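PDB 2AUW: DUF2442 domain-containing protein from Nitrosomonas europaea, which is of unknown function but may bind DNA, perhaps through a helix-turn-helix in its helical part. Local coordinates for residues W82-Q86 against A87-S91; I130-T133 against I134-C138; L139-E142 against A143-E147. One frame throughout, in Å; residues are numbered along the deposited sequence.

From the N terminus, the three contacts follow one another in series; each is local, and none encloses or crosses another. Interaction 1 closes the turn between helix 76-86, which packs on strand 31-35, and helix 92-101, and so joins the sheet-bearing part of the chain to the helical part. Interactions 2 and 3 lie at the start and finish of helix 132-144, their centres about 13 Å apart and their segments adjoining in sequence. Interaction 1 also meets interaction 2 in space, where Val-90 packs on Ile-130 and Trp-135. Interactions 1 and 3 do not touch: their centres are about 24 Å apart and their nearest atoms about 8 Å.

Interaction 1. Residues W82-Q86 against A87-S91; sequences WAKEQ and AGEVS
Lys-84 and Glu-85 meet Gly-88, Glu-89 and Ser-91 in a local capping contact, where helix 76-86 gives way to the short loop leading into helix 92-101. The carbonyl oxygens of the last turn do the first part of the work. Lys-84 O receives Glu-89 N at 3.0 Å, with the donor standing above the carbonyl plane, and Glu-85 O takes Gly-88 N at 2.9 Å; Ala-87 N adds weak bonds to Ala-83 O and Lys-84 O. Gly-88 carries the positive phi (77°) that turns the chain, a value that favours glycine. The bonds from Glu-89 N to Lys-84 O and from Gly-88 N to Glu-85 O, with this positive phi, make a Schellman motif, and a water donating to both Glu-85 O and Glu-89 O bridges the turn.

Ser-91 opens the next helix as its N-cap. Its hydroxyl donates to the anti lone pair of Glu-85 OE2, with OG only 2.5 Å away, while OG also accepts from Met-94 N inside helix 92-101. One small hydroxyl thereby ties the end of one helix to the beginning of the next. Glu-85 reaches it through a chain extended beyond CG, whose methylene CG lies 3.6 Å from Ser-91 OG.

Lys-84 and Glu-89 cross obliquely on another side of the turn. The aliphatic CD of Lys-84 comes within 3.3 Å of Glu-89 OE2, whereas the charged atoms stop short of a salt bridge, with NZ 4.3 Å from OE2. A bend at chi2 (-45°) helps turn the lysine chain toward Glu-30, the salt-bridge partner of NZ; a water accepting from NZ passes a weak bond on to Glu-89 OE2. Farther round the helix, Gln-86 NE2 is bonded to Asp-35 O at strand 31-35.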
loop_
_atom_site.group_PDB
_atom_site.type_symbol
_atom_site.label_atom_id
_atom_site.label_comp_id
_atom_site.label_asym_id
_atom_site.label_seq_id
_atom_site.Cartn_x
_atom_site.Cartn_y
_atom_site.Cartn_z
ATOM N N TRP B 82 -0.529 23.009 7.449
ATOM C CA TRP B 82 -0.570 24.467 7.745
ATOM C C TRP B 82 0.416 25.201 6.867
ATOM O O TRP B 82 0.137 26.312 6.408
ATOM C CB TRP B 82 -0.225 24.766 9.203
ATOM C CG TRP B 82 -1.067 24.040 10.186
ATOM C CD1 TRP B 82 -2.286 23.481 9.942
ATOM C CD2 TRP B 82 -0.770 23.786 11.557
ATOM N NE1 TRP B 82 -2.764 22.874 11.074
ATOM C CE2 TRP B 82 -1.855 23.042 12.081
ATOM C CE3 TRP B 82 0.309 24.100 12.404
ATOM C CZ2 TRP B 82 -1.891 22.606 13.408
ATOM C CZ3 TRP B 82 0.262 23.683 13.720
ATOM C CH2 TRP B 82 -0.836 22.923 14.205
ATOM N N ALA B 83 1.566 24.563 6.612
ATOM C CA ALA B 83 2.592 25.190 5.793
ATOM C C ALA B 83 2.043 25.367 4.387
ATOM O O ALA B 83 2.198 26.443 3.762
ATOM C CB ALA B 83 3.881 24.329 5.782
ATOM N N LYS B 84 1.394 24.316 3.867
ATOM C CA LYS B 84 0.779 24.401 2.519
ATOM C C LYS B 84 -0.321 25.481 2.454
ATOM O O LYS B 84 -0.338 26.349 1.554
ATOM C CB LYS B 84 0.218 23.045 2.078
ATOM C CG LYS B 84 1.306 21.987 1.778
ATOM C CD LYS B 84 2.431 22.590 0.935
ATOM C CE LYS B 84 3.569 21.605 0.685
ATOM N NZ LYS B 84 3.219 20.864 -0.526
ATOM N N GLU B 85 -1.233 25.422 3.417
ATOM C CA GLU B 85 -2.365 26.351 3.495
ATOM C C GLU B 85 -1.898 27.815 3.595
ATOM O O GLU B 85 -2.383 28.700 2.856
ATOM C CB GLU B 85 -3.256 25.932 4.665
ATOM C CG GLU B 85 -4.001 24.598 4.394
ATOM C CD GLU B 85 -4.596 23.986 5.640
ATOM O OE1 GLU B 85 -4.679 24.721 6.653
ATOM O OE2 GLU B 85 -4.997 22.788 5.624
ATOM N N GLN B 86 -0.896 28.057 4.419
ATOM C CA GLN B 86 -0.335 29.406 4.551
ATOM C C GLN B 86 0.352 29.920 3.279
ATOM O O GLN B 86 0.511 31.130 3.116
ATOM C CB GLN B 86 0.615 29.493 5.744
ATOM C CG GLN B 86 -0.077 29.409 7.081
ATOM C CD GLN B 86 0.906 29.431 8.220
ATOM O OE1 GLN B 86 2.040 29.904 8.070
ATOM N NE2 GLN B 86 0.494 28.902 9.368
ATOM N N ALA B 87 0.757 29.016 2.389
ATOM C CA ALA B 87 1.327 29.394 1.090
ATOM C C ALA B 87 0.248 29.517 0.002
ATOM O O ALA B 87 0.551 29.752 -1.165
ATOM C CB ALA B 87 2.428 28.427 0.681
ATOM N N GLY B 88 -1.012 29.366 0.398
ATOM C CA GLY B 88 -2.134 29.438 -0.527
ATOM C C GLY B 88 -2.337 28.203 -1.385
ATOM O O GLY B 88 -3.028 28.260 -2.414
ATOM N N GLU B 89 -1.730 27.092 -0.974
ATOM C CA GLU B 89 -1.874 25.816 -1.665
ATOM C C GLU B 89 -2.920 24.935 -0.973
ATOM O O GLU B 89 -3.274 25.159 0.181
ATOM C CB GLU B 89 -0.523 25.114 -1.734
ATOM C CG GLU B 89 0.427 25.890 -2.630
ATOM C CD GLU B 89 1.866 25.596 -2.382
ATOM O OE1 GLU B 89 2.689 26.037 -3.225
ATOM O OE2 GLU B 89 2.185 24.941 -1.368
ATOM N N VAL B 90 -3.417 23.943 -1.699
ATOM C CA VAL B 90 -4.383 22.991 -1.155
ATOM C C VAL B 90 -3.672 21.899 -0.355
ATOM O O VAL B 90 -2.782 21.209 -0.886
ATOM C CB VAL B 90 -5.186 22.384 -2.311
ATOM C CG1 VAL B 90 -6.228 21.358 -1.796
ATOM C CG2 VAL B 90 -5.832 23.529 -3.127
ATOM N N SER B 91 -4.049 21.715 0.913
ATOM C CA SER B 91 -3.426 20.686 1.730
ATOM C C SER B 91 -4.133 19.351 1.571
ATOM O O SER B 91 -5.311 19.281 1.175
ATOM C CB SER B 91 -3.407 21.066 3.234
ATOM O OG SER B 91 -4.771 21.205 3.654
HETATM O O HOH W 1 1.707 22.089 -2.515
HETATM O O HOH W 2 -4.692 27.584 1.039
#

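Interaction 2. Residues I130-T133 against I134-C138; sequences IPRT and IWLAC
At the N-terminal end of helix 132-144 the backbone of Pro-131 to Ala-137 settles into helical bonding within one turn: Trp-135 N donates to Pro-131 O at 3.3 Å, Leu-136 N to Arg-132 O at 3.0 Å and Ala-137 N to Thr-133 O at 3.0 Å. The middle bond is nearly straight (175° at the hydrogen). Pro-131 occupies the N-cap position; having no N-H to offer, it contributes its carbonyl oxygen, which also takes a weak bond from Ile-134 N.

Ile-134 is the side chain on which the preceding residues converge. Its two branches part company. CG2 meets CG2 of Ile-130 at 3.8 Å, and there the two isoleucines cross at about a right angle. CG1, set beside the backbone N by a chi1 of -74°, instead lies alongside the proline ring, 3.9 Å from Pro-131 CD, with both side chains pointing the same way. The residue before the cap and the cap itself thus grip different branches of a single isoleucine in the first turn.

On another flank Arg-132 runs extended from CG to NE, and Leu-136 CD1 rests against Arg-132 CG (3.9 Å) and reaches its NE. Leu-136 CG also lies 3.5 Å from Arg-132 O, so the leucine borders the bonded carbonyl one turn earlier.

Ile-130 and Pro-131 lead into the helix packed against its neighbours: Tyr-123 of helix 117-124 touches both of them and Ile-134, and Phe-95 of helix 92-101 packs on Ile-130. The side chains meet mainly through carbon, so the directional bonds across this contact are those of the backbone, while the side chains add apolar packing, with no salt bridge between the two segments.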
loop_
_atom_site.group_PDB
_atom_site.type_symbol
_atom_site.label_atom_id
_atom_site.label_comp_id
_atom_site.label_asym_id
_atom_site.label_seq_id
_atom_site.Cartn_x
_atom_site.Cartn_y
_atom_site.Cartn_z
ATOM N N ILE B 130 -1.490 18.648 -4.445
ATOM C CA ILE B 130 -2.832 18.707 -5.010
ATOM C C ILE B 130 -2.991 19.949 -5.904
ATOM O O ILE B 130 -2.894 21.097 -5.405
ATOM C CB ILE B 130 -3.883 18.690 -3.886
ATOM C CG1 ILE B 130 -3.700 17.441 -3.003
ATOM C CG2 ILE B 130 -5.300 18.758 -4.484
ATOM C CD1 ILE B 130 -4.577 17.425 -1.736
ATOM N N PRO B 131 -3.210 19.733 -7.218
ATOM C CA PRO B 131 -3.346 20.917 -8.071
ATOM C C PRO B 131 -4.626 21.727 -7.756
ATOM O O PRO B 131 -5.645 21.175 -7.286
ATOM C CB PRO B 131 -3.394 20.350 -9.488
ATOM C CG PRO B 131 -3.080 18.858 -9.394
ATOM C CD PRO B 131 -3.343 18.468 -7.971
ATOM N N ARG B 132 -4.551 23.035 -8.006
ATOM C CA ARG B 132 -5.715 23.927 -7.918
ATOM C C ARG B 132 -6.934 23.337 -8.659
ATOM O O ARG B 132 -8.030 23.331 -8.128
ATOM C CB ARG B 132 -5.318 25.321 -8.457
ATOM C CG ARG B 132 -6.474 26.256 -8.844
ATOM C CD ARG B 132 -5.958 27.580 -9.431
ATOM N NE ARG B 132 -7.096 28.466 -9.642
ATOM C CZ ARG B 132 -7.469 29.430 -8.813
ATOM N NH1 ARG B 132 -6.772 29.682 -7.701
ATOM N NH2 ARG B 132 -8.545 30.156 -9.103
ATOM N N THR B 133 -6.726 22.816 -9.868
ATOM C CA THR B 133 -7.822 22.235 -10.674
ATOM C C THR B 133 -8.605 21.122 -9.906
ATOM O O THR B 133 -9.838 21.039 -9.971
ATOM C CB THR B 133 -7.277 21.652 -11.989
ATOM O OG1 THR B 133 -6.300 22.550 -12.567
ATOM C CG2 THR B 133 -8.396 21.429 -12.956
ATOM N N ILE B 134 -7.874 20.283 -9.174
ATOM C CA ILE B 134 -8.478 19.172 -8.426
ATOM C C ILE B 134 -9.321 19.716 -7.284
ATOM O O ILE B 134 -10.469 19.296 -7.104
ATOM C CB ILE B 134 -7.387 18.165 -7.921
ATOM C CG1 ILE B 134 -6.862 17.326 -9.102
ATOM C CG2 ILE B 134 -7.933 17.245 -6.780
ATOM C CD1 ILE B 134 -7.966 16.492 -9.793
ATOM N N TRP B 135 -8.771 20.661 -6.511
ATOM C CA TRP B 135 -9.557 21.259 -5.433
ATOM C C TRP B 135 -10.824 21.991 -5.915
ATOM O O TRP B 135 -11.894 21.852 -5.324
ATOM C CB TRP B 135 -8.693 22.139 -4.521
ATOM C CG TRP B 135 -9.467 22.632 -3.336
ATOM C CD1 TRP B 135 -9.763 23.937 -3.027
ATOM C CD2 TRP B 135 -10.104 21.826 -2.335
ATOM N NE1 TRP B 135 -10.540 23.983 -1.894
ATOM C CE2 TRP B 135 -10.745 22.708 -1.436
ATOM C CE3 TRP B 135 -10.172 20.441 -2.095
ATOM C CZ2 TRP B 135 -11.451 22.257 -0.319
ATOM C CZ3 TRP B 135 -10.891 19.989 -0.980
ATOM C CH2 TRP B 135 -11.509 20.907 -0.099
ATOM N N LEU B 136 -10.717 22.742 -7.006
ATOM C CA LEU B 136 -11.901 23.346 -7.603
ATOM C C LEU B 136 -12.932 22.261 -7.981
ATOM O O LEU B 136 -14.134 22.437 -7.754
ATOM C CB LEU B 136 -11.497 24.188 -8.821
ATOM C CG LEU B 136 -10.707 25.486 -8.550
ATOM C CD1 LEU B 136 -10.276 26.080 -9.883
ATOM C CD2 LEU B 136 -11.560 26.500 -7.796
ATOM N N ALA B 137 -12.454 21.135 -8.522
ATOM C CA ALA B 137 -13.321 19.994 -8.832
ATOM C C ALA B 137 -14.010 19.436 -7.597
ATOM O O ALA B 137 -15.207 19.135 -7.677
ATOM C CB ALA B 137 -12.568 18.866 -9.565
ATOM N N CYS B 138 -13.286 19.319 -6.474
ATOM C CA CYS B 138 -13.905 18.884 -5.197
ATOM C C CYS B 138 -15.078 19.791 -4.832
ATOM O O CYS B 138 -16.176 19.299 -4.560
ATOM C CB CYS B 138 -12.896 18.800 -4.034
ATOM S SG CYS B 138 -11.531 17.625 -4.296
#

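Interaction 3. Residues L139-E142 against A143-E147; sequences LGWE and ATRPE
A chi1 of 179° swings the Trp-141 indole away from its own amide nitrogen, while a chi1 of -81° sets Arg-145 CG beside its N; together they bring Arg-145 CG over one face of the indole, toward its rim, the two side chains crossing at about a right angle. Arg-145 CG stands 4.2 Å from the centroid of the six-membered ring, a CH-pi contact, and the guanidinium plane is turned 69° from the ring. At the five-membered end, Trp-141 CD1 touches Pro-146 CD at 3.7 Å. With an alanine in place of Trp-141, Arg-145 CG and the Pro-146 ring would probably lose the surface they pack on, and the arginine chain would be less restrained.

The backbone ends its helix here. Trp-141 O accepts a short bond from Arg-145 N (2.6 Å) and a longer one from Thr-144 N, and Arg-145 then departs with positive phi. Thr-144 OG1 curls back to donate to Gly-140 O at 2.9 Å. Glu-142 and Arg-145 run side by side, but their salt bridge is long, 3.8 Å from OE2 to NH2, with the oxygen well off the guanidinium plane; the place of NH2 is less sure.

The firmer partners of Glu-142 OE2 are Arg-101 and Asn-102, so this end of helix 132-144 is tied to the end of helix 92-101, while Leu-104 packs on Trp-141 from the loop ahead of helix 106-113.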
loop_
_atom_site.group_PDB
_atom_site.type_symbol
_atom_site.label_atom_id
_atom_site.label_comp_id
_atom_site.label_asym_id
_atom_site.label_seq_id
_atom_site.Cartn_x
_atom_site.Cartn_y
_atom_site.Cartn_z
ATOM N N LEU B 139 -14.845 21.105 -4.894
ATOM C CA LEU B 139 -15.856 22.102 -4.550
ATOM C C LEU B 139 -17.026 22.118 -5.546
ATOM O O LEU B 139 -18.181 22.255 -5.149
ATOM C CB LEU B 139 -15.230 23.502 -4.392
ATOM C CG LEU B 139 -14.220 23.653 -3.247
ATOM C CD1 LEU B 139 -13.632 25.062 -3.199
ATOM C CD2 LEU B 139 -14.834 23.266 -1.915
ATOM N N GLY B 140 -16.736 21.940 -6.829
ATOM C CA GLY B 140 -17.775 21.855 -7.847
ATOM C C GLY B 140 -18.653 20.634 -7.691
ATOM O O GLY B 140 -19.876 20.716 -7.851
ATOM N N TRP B 141 -18.031 19.495 -7.382
ATOM C CA TRP B 141 -18.792 18.287 -7.123
ATOM C C TRP B 141 -19.702 18.491 -5.907
ATOM O O TRP B 141 -20.868 18.097 -5.918
ATOM C CB TRP B 141 -17.873 17.092 -6.914
ATOM C CG TRP B 141 -18.625 15.819 -6.630
ATOM C CD1 TRP B 141 -19.092 14.913 -7.542
ATOM C CD2 TRP B 141 -18.978 15.314 -5.336
ATOM N NE1 TRP B 141 -19.746 13.879 -6.892
ATOM C CE2 TRP B 141 -19.677 14.096 -5.537
ATOM C CE3 TRP B 141 -18.783 15.783 -4.020
ATOM C CZ2 TRP B 141 -20.169 13.321 -4.467
ATOM C CZ3 TRP B 141 -19.279 15.019 -2.957
ATOM C CH2 TRP B 141 -19.970 13.793 -3.195
ATOM N N GLU B 142 -19.172 19.112 -4.862
ATOM C CA GLU B 142 -19.977 19.414 -3.662
ATOM C C GLU B 142 -21.161 20.325 -3.942
ATOM O O GLU B 142 -22.205 20.202 -3.299
ATOM C CB GLU B 142 -19.115 20.058 -2.584
ATOM C CG GLU B 142 -18.521 19.083 -1.633
ATOM C CD GLU B 142 -18.032 19.751 -0.371
ATOM O OE1 GLU B 142 -17.454 20.851 -0.455
ATOM O OE2 GLU B 142 -18.206 19.152 0.704
ATOM N N ALA B 143 -20.995 21.236 -4.894
ATOM C CA ALA B 143 -22.021 22.219 -5.237
ATOM C C ALA B 143 -23.157 21.643 -6.066
ATOM O O ALA B 143 -24.245 22.204 -6.104
ATOM C CB ALA B 143 -21.403 23.382 -5.976
ATOM N N THR B 144 -22.894 20.531 -6.742
ATOM C CA THR B 144 -23.845 19.946 -7.686
ATOM C C THR B 144 -24.289 18.572 -7.185
ATOM O O THR B 144 -25.411 18.154 -7.452
ATOM C CB THR B 144 -23.199 19.756 -9.066
ATOM O OG1 THR B 144 -21.968 19.037 -8.902
ATOM C CG2 THR B 144 -22.912 21.108 -9.713
ATOM N N ARG B 145 -23.385 17.886 -6.474
ATOM C CA ARG B 145 -23.554 16.497 -6.025
ATOM C C ARG B 145 -24.441 15.696 -6.985
ATOM O O ARG B 145 -25.581 15.352 -6.649
ATOM C CB ARG B 145 -24.076 16.450 -4.579
ATOM C CG ARG B 145 -22.990 16.646 -3.528
ATOM C CD ARG B 145 -23.418 16.020 -2.204
ATOM N NE ARG B 145 -22.522 16.340 -1.095
ATOM C CZ ARG B 145 -22.535 17.491 -0.414
ATOM N NH1 ARG B 145 -23.384 18.468 -0.731
ATOM N NH2 ARG B 145 -21.686 17.674 0.584
ATOM N N PRO B 146 -23.922 15.414 -8.199
ATOM C CA PRO B 146 -24.754 14.818 -9.244
ATOM C C PRO B 146 -25.275 13.442 -8.835
ATOM O O PRO B 146 -24.503 12.593 -8.384
ATOM C CB PRO B 146 -23.802 14.721 -10.444
ATOM C CG PRO B 146 -22.433 14.738 -9.848
ATOM C CD PRO B 146 -22.532 15.622 -8.653
ATOM N N GLU B 147 -26.584 13.250 -8.974
ATOM C CA GLU B 147 -27.233 11.981 -8.644
ATOM C C GLU B 147 -27.136 11.019 -9.814
ATOM O O GLU B 147 -27.427 9.825 -9.690
ATOM C CB GLU B 147 -28.699 12.206 -8.246
ATOM C CG GLU B 147 -28.883 12.857 -6.879
ATOM C CD GLU B 147 -28.217 12.076 -5.745
ATOM O OE1 GLU B 147 -26.967 12.019 -5.697
ATOM O OE2 GLU B 147 -28.950 11.527 -4.892
#